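Local coordinates for protein GDNF family receptor alpha-3 (Homo sapiens, PDB 2GH0) that serves as the cell-surface receptor for the neuronal survival factor artemin, whose binding leads to autophosphorylation and activation of the RET receptor, at residues L11-A16 with G64-C70; C41-L47 with C89-P93. All blocks are in the same frame, centred on the assembly; numbering follows the deposited sequence.

Interaction 1. Residues L11-A16 with G64-C70; sequences LCLKFA and GLLLCPC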
loop_
_atom_site.group_PDB
_atom_site.type_symbol
_atom_site.label_atom_id
_atom_site.label_comp_id
_atom_site.label_asym_id
_atom_site.label_seq_id
_atom_site.Cartn_x
_atom_site.Cartn_y
_atom_site.Cartn_z
ATOM N N LEU C 11 -21.609 -28.862 25.476
ATOM C CA LEU C 11 -22.692 -28.054 24.918
ATOM C C LEU C 11 -22.520 -26.585 25.280
ATOM O O LEU C 11 -22.998 -25.722 24.573
ATOM C CB LEU C 11 -24.078 -28.541 25.397
ATOM C CG LEU C 11 -24.402 -29.945 24.861
ATOM C CD1 LEU C 11 -25.833 -30.323 25.156
ATOM C CD2 LEU C 11 -24.172 -30.009 23.376
ATOM N N CYS C 12 -21.831 -26.289 26.372
ATOM C CA CYS C 12 -21.554 -24.864 26.647
ATOM C C CYS C 12 -20.696 -24.239 25.521
ATOM O O CYS C 12 -20.986 -23.151 25.065
ATOM C CB CYS C 12 -20.895 -24.690 28.001
ATOM S SG CYS C 12 -22.189 -24.888 29.306
ATOM N N LEU C 13 -19.688 -24.966 25.054
ATOM C CA LEU C 13 -18.869 -24.534 23.921
ATOM C C LEU C 13 -19.750 -24.435 22.678
ATOM O O LEU C 13 -19.692 -23.443 21.966
ATOM C CB LEU C 13 -17.684 -25.499 23.659
ATOM C CG LEU C 13 -16.791 -25.159 22.447
ATOM C CD1 LEU C 13 -16.336 -23.680 22.420
ATOM C CD2 LEU C 13 -15.575 -26.072 22.371
ATOM N N LYS C 14 -20.521 -25.481 22.385
ATOM C CA LYS C 14 -21.424 -25.423 21.216
ATOM C C LYS C 14 -22.379 -24.220 21.235
ATOM O O LYS C 14 -22.575 -23.538 20.188
ATOM C CB LYS C 14 -22.183 -26.746 21.037
ATOM C CG LYS C 14 -21.296 -27.891 20.602
ATOM C CD LYS C 14 -22.174 -29.163 20.495
ATOM C CE LYS C 14 -21.406 -30.414 20.073
ATOM N NZ LYS C 14 -22.337 -31.403 19.347
ATOM N N PHE C 15 -23.005 -23.944 22.378
ATOM C CA PHE C 15 -23.869 -22.752 22.449
ATOM C C PHE C 15 -23.177 -21.396 22.326
ATOM O O PHE C 15 -23.761 -20.451 21.790
ATOM C CB PHE C 15 -24.774 -22.779 23.676
ATOM C CG PHE C 15 -25.936 -23.728 23.512
ATOM C CD1 PHE C 15 -25.881 -25.011 24.062
ATOM C CD2 PHE C 15 -27.058 -23.323 22.810
ATOM C CE1 PHE C 15 -26.931 -25.927 23.909
ATOM C CE2 PHE C 15 -28.126 -24.223 22.619
ATOM C CZ PHE C 15 -28.066 -25.531 23.171
ATOM N N ALA C 16 -21.954 -21.304 22.834
ATOM C CA ALA C 16 -21.101 -20.115 22.591
ATOM C C ALA C 16 -20.946 -19.959 21.102
ATOM O O ALA C 16 -21.072 -18.885 20.556
ATOM C CB ALA C 16 -19.717 -20.261 23.273
ATOM N N GLY C 64 -29.081 -19.622 25.681
ATOM C CA GLY C 64 -28.245 -20.754 25.248
ATOM C C GLY C 64 -26.807 -20.566 25.748
ATOM O O GLY C 64 -26.156 -21.533 26.208
ATOM N N LEU C 65 -26.331 -19.346 25.628
ATOM C CA LEU C 65 -24.951 -19.024 25.982
ATOM C C LEU C 65 -24.716 -19.325 27.497
ATOM O O LEU C 65 -23.710 -19.927 27.945
ATOM C CB LEU C 65 -24.727 -17.525 25.709
ATOM C CG LEU C 65 -23.296 -17.071 26.052
ATOM C CD1 LEU C 65 -22.260 -17.763 25.153
ATOM C CD2 LEU C 65 -23.094 -15.535 26.060
ATOM N N LEU C 66 -25.633 -18.838 28.304
ATOM C CA LEU C 66 -25.420 -18.915 29.765
ATOM C C LEU C 66 -26.037 -20.114 30.440
ATOM O O LEU C 66 -25.392 -20.715 31.354
ATOM C CB LEU C 66 -25.958 -17.612 30.355
ATOM C CG LEU C 66 -25.641 -17.403 31.860
ATOM C CD1 LEU C 66 -24.185 -17.490 32.120
ATOM C CD2 LEU C 66 -26.183 -15.990 32.294
ATOM N N LEU C 67 -27.229 -20.537 30.001
ATOM C CA LEU C 67 -28.006 -21.623 30.668
ATOM C C LEU C 67 -27.766 -22.889 29.944
ATOM O O LEU C 67 -28.676 -23.594 29.574
ATOM C CB LEU C 67 -29.507 -21.318 30.786
ATOM C CG LEU C 67 -29.813 -19.946 31.424
ATOM C CD1 LEU C 67 -31.311 -19.590 31.524
ATOM C CD2 LEU C 67 -29.143 -19.787 32.790
ATOM N N CYS C 68 -26.485 -23.216 29.807
ATOM C CA CYS C 68 -26.096 -24.356 28.949
ATOM C C CYS C 68 -25.867 -25.567 29.836
ATOM O O CYS C 68 -25.390 -25.443 31.042
ATOM C CB CYS C 68 -24.865 -23.996 28.088
ATOM S SG CYS C 68 -23.467 -23.341 29.056
ATOM N N PRO C 69 -26.265 -26.742 29.345
ATOM C CA PRO C 69 -26.212 -27.934 30.185
ATOM C C PRO C 69 -24.820 -28.603 30.210
ATOM O O PRO C 69 -24.161 -28.601 29.183
ATOM C CB PRO C 69 -27.221 -28.864 29.492
ATOM C CG PRO C 69 -27.159 -28.501 28.072
ATOM C CD PRO C 69 -26.808 -27.022 27.985
ATOM N N CYS C 70 -24.421 -29.202 31.358
ATOM C CA CYS C 70 -23.131 -29.870 31.546
ATOM C C CYS C 70 -23.363 -31.221 32.190
ATOM O O CYS C 70 -24.115 -31.318 33.163
ATOM C CB CYS C 70 -22.188 -29.064 32.451
ATOM S SG CYS C 70 -21.673 -27.461 31.707
HETATM O O HOH W 1 -22.464 -30.469 27.763
HETATM O O HOH W 2 -21.675 -21.015 26.470
#
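Round the Phe15 ring, the one aromatic group here, Gly64 O, Cys68 CB and Pro69 CD lie obliquely, while Phe206 meets it edge-to-face and the plane of His202 stands at about 50° to it. With CG anti to the carbonyl carbon (chi1 -76°), the ring reaches across to Gly64, whose CA lies 3.7 Å from Phe15 CD2; Phe15 CB is 3.1 Å from Gly64 O. Next to the ring, the disulfide joins Cys12 SG to Cys68 SG at 2.0 Å, with a chi3 of 98°, near the relaxed right angle. Cys70 SG, disulfide-bonded to Cys77, packs without a bond 3.6 Å from Cys12 SG. Leu11 crosses Pro69 at about a right angle, its CD1 3.7 Å from Pro69 CG. No direct hydrogen bond spans the contact; instead two waters bridge it, one accepting from Leu11 N and donating to Pro69 O, the other donating to Cys12 O at 2.6 Å and to Leu65 O. Helix 11-20 is thus tied to the end of helix 59-66 in the first of the two GDNF/GAS1 domains in this receptor fragment, with helix 75-83 touching Cys12 through Cys77 and Arg80, helix 23-35 beside Leu65, and helix 189-205 against Pro69.

Interaction 2. Residues C41-L47 with C89-P93; sequences CQRHVCL and CALPP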
loop_
_atom_site.group_PDB
_atom_site.type_symbol
_atom_site.label_atom_id
_atom_site.label_comp_id
_atom_site.label_asym_id
_atom_site.label_seq_id
_atom_site.Cartn_x
_atom_site.Cartn_y
_atom_site.Cartn_z
ATOM N N CYS C 41 -9.141 -4.920 33.086
ATOM C CA CYS C 41 -10.576 -4.690 33.143
ATOM C C CYS C 41 -11.038 -3.502 33.984
ATOM O O CYS C 41 -10.822 -3.430 35.198
ATOM C CB CYS C 41 -11.379 -5.988 33.407
ATOM S SG CYS C 41 -12.288 -6.024 34.980
ATOM N N GLN C 42 -11.658 -2.548 33.308
ATOM C CA GLN C 42 -12.405 -1.497 33.974
ATOM C C GLN C 42 -13.739 -2.130 34.307
ATOM O O GLN C 42 -14.489 -2.458 33.396
ATOM C CB GLN C 42 -12.619 -0.301 33.046
ATOM C CG GLN C 42 -11.373 0.609 32.873
ATOM C CD GLN C 42 -10.340 -0.020 31.963
ATOM O OE1 GLN C 42 -10.694 -0.773 31.041
ATOM N NE2 GLN C 42 -9.052 0.269 32.210
ATOM N N ARG C 43 -14.049 -2.290 35.595
ATOM C CA ARG C 43 -15.197 -3.119 35.947
ATOM C C ARG C 43 -16.519 -2.528 35.447
ATOM O O ARG C 43 -17.424 -3.261 35.061
ATOM C CB ARG C 43 -15.228 -3.396 37.458
ATOM C CG ARG C 43 -16.338 -4.315 37.901
ATOM C CD ARG C 43 -16.283 -4.525 39.432
ATOM N NE ARG C 43 -17.602 -4.867 39.927
ATOM C CZ ARG C 43 -18.426 -4.006 40.528
ATOM N NH1 ARG C 43 -18.045 -2.734 40.719
ATOM N NH2 ARG C 43 -19.637 -4.426 40.946
ATOM N N HIS C 44 -16.633 -1.197 35.487
ATOM C CA HIS C 44 -17.860 -0.518 35.052
ATOM C C HIS C 44 -18.130 -0.633 33.535
ATOM O O HIS C 44 -19.290 -0.640 33.094
ATOM C CB HIS C 44 -17.860 0.940 35.495
ATOM C CG HIS C 44 -16.773 1.764 34.886
ATOM N ND1 HIS C 44 -15.490 1.812 35.398
ATOM C CD2 HIS C 44 -16.787 2.609 33.825
ATOM C CE1 HIS C 44 -14.762 2.642 34.669
ATOM N NE2 HIS C 44 -15.524 3.142 33.711
ATOM N N VAL C 45 -17.065 -0.731 32.752
ATOM C CA VAL C 45 -17.228 -0.887 31.315
ATOM C C VAL C 45 -17.663 -2.325 31.060
ATOM O O VAL C 45 -18.546 -2.567 30.286
ATOM C CB VAL C 45 -15.945 -0.578 30.546
ATOM C CG1 VAL C 45 -16.177 -0.728 29.031
ATOM C CG2 VAL C 45 -15.505 0.822 30.857
ATOM N N CYS C 46 -17.046 -3.275 31.747
ATOM C CA CYS C 46 -17.477 -4.702 31.612
ATOM C C CYS C 46 -18.946 -4.865 31.965
ATOM O O CYS C 46 -19.736 -5.496 31.248
ATOM C CB CYS C 46 -16.568 -5.566 32.484
ATOM S SG CYS C 46 -17.122 -7.280 32.715
ATOM N N LEU C 47 -19.351 -4.248 33.073
ATOM C CA LEU C 47 -20.736 -4.378 33.546
ATOM C C LEU C 47 -21.685 -3.787 32.485
ATOM O O LEU C 47 -22.715 -4.353 32.195
ATOM C CB LEU C 47 -20.862 -3.595 34.881
ATOM C CG LEU C 47 -20.928 -4.273 36.225
ATOM C CD1 LEU C 47 -20.581 -5.791 36.294
ATOM C CD2 LEU C 47 -20.352 -3.316 37.368
ATOM N N CYS C 89 -13.916 -10.279 36.598
ATOM C CA CYS C 89 -13.980 -8.884 36.288
ATOM C C CYS C 89 -15.242 -8.213 36.793
ATOM O O CYS C 89 -15.156 -7.096 37.315
ATOM C CB CYS C 89 -13.883 -8.625 34.783
ATOM S SG CYS C 89 -14.075 -6.841 34.455
ATOM N N ALA C 90 -16.394 -8.847 36.561
ATOM C CA ALA C 90 -17.714 -8.248 36.784
ATOM C C ALA C 90 -18.020 -8.090 38.279
ATOM O O ALA C 90 -18.754 -7.198 38.663
ATOM C CB ALA C 90 -18.803 -9.107 36.145
ATOM N N LEU C 91 -17.476 -8.974 39.094
ATOM C CA LEU C 91 -17.823 -8.990 40.541
ATOM C C LEU C 91 -16.695 -8.427 41.389
ATOM O O LEU C 91 -15.531 -8.711 41.115
ATOM C CB LEU C 91 -18.170 -10.416 40.956
ATOM C CG LEU C 91 -19.214 -11.162 40.102
ATOM C CD1 LEU C 91 -19.386 -12.609 40.613
ATOM C CD2 LEU C 91 -20.491 -10.436 40.204
ATOM N N PRO C 92 -17.041 -7.633 42.445
ATOM C CA PRO C 92 -16.077 -7.147 43.428
ATOM C C PRO C 92 -15.264 -8.298 43.978
ATOM O O PRO C 92 -15.783 -9.371 44.124
ATOM C CB PRO C 92 -16.967 -6.547 44.521
ATOM C CG PRO C 92 -18.169 -6.055 43.776
ATOM C CD PRO C 92 -18.407 -7.150 42.732
ATOM N N PRO C 93 -13.972 -8.085 44.258
ATOM C CA PRO C 93 -13.204 -9.230 44.798
ATOM C C PRO C 93 -13.526 -9.518 46.274
ATOM O O PRO C 93 -13.250 -10.630 46.769
ATOM C CB PRO C 93 -11.753 -8.779 44.641
ATOM C CG PRO C 93 -11.832 -7.270 44.719
ATOM C CD PRO C 93 -13.144 -6.881 44.081
HETATM O O HOH W 3 -21.684 -6.812 39.888
#
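A disulfide of the cysteine-rich, helical GDNF/GAS1 domain forms the core of this contact, linking Cys41, just ahead of helix 43-56, to Cys89 in the short helix 87-90. The bond between Cys41 SG and Cys89 SG measures 2.0 Å, and its chi3 of 94° is close to a right angle. Cys46 packs onto it from the first turn of helix 43-56, where Gln42 holds the N-cap position: Cys46 CB is 3.4 Å from Cys89 SG, and Cys46 SG, itself in a disulfide with Cys36, lies 3.5 Å from the same sulfur. The two disulfides therefore pack against each other, an apolar sulfur cluster that joins three parts of the chain. Further along, Leu47 CD1 rests on Ala90 CB at 3.8 Å.

The polar part of the contact belongs to Arg43. Its CG stands anti to the backbone N (chi1 -177°) and the chain runs extended to NE, which carries the head group past the carbonyls of Cys89 and Ala90 to Pro92. The guanidinium is sandwiched between two aliphatic groups: Leu47 CD2 from its own helix covers the centre of one face, and Pro92 CG lies over the opposite face, offset toward the rim. This packing probably limits how the flat group can turn. A water also spans from Ala90 O to Arg43 NH2, its bond to the arginine being weak. Arg43 NE donates directly to Ala90 O at 2.9 Å, bent to 149° at the hydrogen and arriving from above the carbonyl plane.

From the N terminus, the chain first enters the 11-16 segment of interaction 1 and then reaches 41-47 of interaction 2. Residues 64-70 close the first loop, 47 residues having intervened, and 89-93 closes the second after 41 intervening residues. Because the segments alternate, the two loops cross rather than nest: the second opens inside the first and shuts beyond it. The chain shared by both loops, from 41-47 to 64-70, holds helices 43-56 and 59-66, which follow one another. The two contacts do not touch: their centres are 23 Å apart and their nearest atoms about 11 Å. Interaction 1 ties down the start of the modelled chain; interaction 2 joins helices 43-56 and 87-90.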